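Local structure of endoglucanase (Ganoderma lucidum, 5D8Z) at residues A[171-174]-A[175-178]. The protein probably hydrolyses internal 1,4-beta-glucosidic bonds of cellulose and related glucans, as a family 5 endoglucanase. Numbering follows the deposited sequence.
Sequences INLW and ADSV
Trp174 and Val178 meet one turn apart on the same helix: the methyl CG2 of Val178 lies over one face of the indole, 3.8 Å from the centroid of the five-membered ring, a CH-pi contact. CG of Trp174 is anti to its backbone N (chi1 173°), which swings the ring outward and forward over Val178, whose beta-branched side chain offers a compact methyl. The buried indole NE1 is satisfied by the carbonyl of Pro198, while Met162 and Pro165 also touch the side chain. With an alanine in place of Trp174 the indole would be gone, which would probably strand the Pro198 carbonyl and open a gap beside the Val178 methyl. Four i to i+4 hydrogen bonds join 171-174 to 175-178, while Leu173 N is bonded to Asp170 OD1. Ala175 N gives the straightest, 2.8 Å to Ile171 O at 167°, and its small methyl suits a buried place against helix 213-218. Asp176 N binds Asn172 O, and Val178 N binds Trp174 O at 3.0 Å. Leu173 O accepts twice, from Ser177 N at 2.9 Å and from Ser177 OG at 3.2 Å, which settles the buried serine hydroxyl, with a weak further bond from Asn137 ND2. These bonds are those of an alpha-helix, and its buried flank of Trp174, Ala175, Ser177 and Val178 makes it amphipathic: helix 171-187, the beta-alpha-beta crossover between strands 157-160 and 194-198 of the TIM barrel.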
ATOM      1  N   ILE A 171     -18.778   1.891   8.675  1.00 40.47           N
ATOM      2  CA  ILE A 171     -18.133   1.695   7.410  1.00 42.22           C
ATOM      3  C   ILE A 171     -18.736   2.456   6.224  1.00 40.04           C
ATOM      4  O   ILE A 171     -18.031   2.800   5.268  1.00 42.56           O
ATOM      5  CB  ILE A 171     -18.110   0.207   7.075  1.00 44.95           C
ATOM      6  CG1 ILE A 171     -17.151  -0.048   5.917  1.00 45.70           C
ATOM      7  CG2 ILE A 171     -19.512  -0.284   6.748  1.00 46.63           C
ATOM      8  CD1 ILE A 171     -15.713   0.226   6.271  1.00 47.78           C
ATOM      9  N   ASN A 172     -20.029   2.711   6.248  1.00 37.16           N
ATOM     10  CA  ASN A 172     -20.624   3.460   5.144  1.00 37.78           C
ATOM     11  C   ASN A 172     -20.239   4.913   5.128  1.00 35.42           C
ATOM     12  O   ASN A 172     -20.202   5.503   4.068  1.00 33.42           O
ATOM     13  CB  ASN A 172     -22.147   3.337   5.148  1.00 40.75           C
ATOM     14  CG  ASN A 172     -22.601   1.916   4.852  1.00 42.82           C
ATOM     15  OD1 ASN A 172     -22.388   1.396   3.725  1.00 40.94           O
ATOM     16  ND2 ASN A 172     -23.216   1.264   5.861  1.00 39.95           N
ATOM     17  N   LEU A 173     -19.991   5.488   6.306  1.00 36.14           N
ATOM     18  CA  LEU A 173     -19.467   6.841   6.408  1.00 36.45           C
ATOM     19  C   LEU A 173     -18.040   6.851   5.911  1.00 36.31           C
ATOM     20  O   LEU A 173     -17.638   7.782   5.213  1.00 36.97           O
ATOM     21  CB  LEU A 173     -19.519   7.354   7.838  1.00 37.55           C
ATOM     22  CG  LEU A 173     -20.939   7.656   8.309  1.00 40.70           C
ATOM     23  CD1 LEU A 173     -20.961   7.926   9.810  1.00 41.81           C
ATOM     24  CD2 LEU A 173     -21.536   8.825   7.543  1.00 39.95           C
ATOM     25  N   TRP A 174     -17.286   5.814   6.252  1.00 33.88           N
ATOM     26  CA  TRP A 174     -15.954   5.653   5.687  1.00 36.94           C
ATOM     27  C   TRP A 174     -15.957   5.529   4.151  1.00 36.98           C
ATOM     28  O   TRP A 174     -15.174   6.168   3.462  1.00 37.47           O
ATOM     29  CB  TRP A 174     -15.233   4.438   6.293  1.00 37.02           C
ATOM     30  CG  TRP A 174     -13.935   4.165   5.608  1.00 37.65           C
ATOM     31  CD1 TRP A 174     -13.598   3.045   4.913  1.00 40.80           C
ATOM     32  CD2 TRP A 174     -12.817   5.045   5.505  1.00 39.32           C
ATOM     33  NE1 TRP A 174     -12.323   3.159   4.399  1.00 39.97           N
ATOM     34  CE2 TRP A 174     -11.828   4.387   4.738  1.00 39.71           C
ATOM     35  CE3 TRP A 174     -12.548   6.324   5.981  1.00 38.93           C
ATOM     36  CZ2 TRP A 174     -10.599   4.965   4.450  1.00 38.30           C
ATOM     37  CZ3 TRP A 174     -11.317   6.904   5.664  1.00 37.90           C
ATOM     38  CH2 TRP A 174     -10.365   6.219   4.923  1.00 36.23           C
ATOM     39  N   ALA A 175     -16.819   4.693   3.608  1.00 36.06           N
ATOM     40  CA  ALA A 175     -16.952   4.650   2.177  1.00 36.40           C
ATOM     41  C   ALA A 175     -17.286   6.034   1.588  1.00 36.43           C
ATOM     42  O   ALA A 175     -16.802   6.384   0.508  1.00 36.66           O
ATOM     43  CB  ALA A 175     -17.991   3.609   1.801  1.00 40.27           C
ATOM     44  N   ASP A 176     -18.078   6.835   2.309  1.00 40.70           N
ATOM     45  CA  ASP A 176     -18.332   8.257   1.934  1.00 44.20           C
ATOM     46  C   ASP A 176     -17.082   9.126   1.912  1.00 39.33           C
ATOM     47  O   ASP A 176     -16.884   9.916   0.999  1.00 39.33           O
ATOM     48  CB  ASP A 176     -19.395   8.903   2.831  1.00 51.12           C
ATOM     49  CG  ASP A 176     -20.800   8.330   2.586  1.00 62.21           C
ATOM     50  OD1 ASP A 176     -21.154   8.115   1.399  1.00 73.44           O
ATOM     51  OD2 ASP A 176     -21.548   8.089   3.569  1.00 65.58           O
ATOM     52  N   SER A 177     -16.228   8.964   2.910  1.00 37.05           N
ATOM     53  CA  SER A 177     -14.946   9.659   2.937  1.00 36.33           C
ATOM     54  C   SER A 177     -14.099   9.293   1.728  1.00 35.80           C
ATOM     55  O   SER A 177     -13.427  10.132   1.151  1.00 36.69           O
ATOM     56  CB  SER A 177     -14.203   9.303   4.215  1.00 36.59           C
ATOM     57  OG  SER A 177     -15.003   9.587   5.363  1.00 39.90           O
ATOM     58  N   VAL A 178     -14.163   8.031   1.330  1.00 36.19           N
ATOM     59  CA  VAL A 178     -13.362   7.528   0.230  1.00 35.24           C
ATOM     60  C   VAL A 178     -13.920   8.045  -1.085  1.00 36.05           C
ATOM     61  O   VAL A 178     -13.165   8.319  -2.029  1.00 36.01           O
ATOM     62  CB  VAL A 178     -13.360   5.999   0.212  1.00 36.33           C
ATOM     63  CG1 VAL A 178     -12.608   5.508  -1.006  1.00 36.36           C
ATOM     64  CG2 VAL A 178     -12.768   5.431   1.509  1.00 35.97           C
TER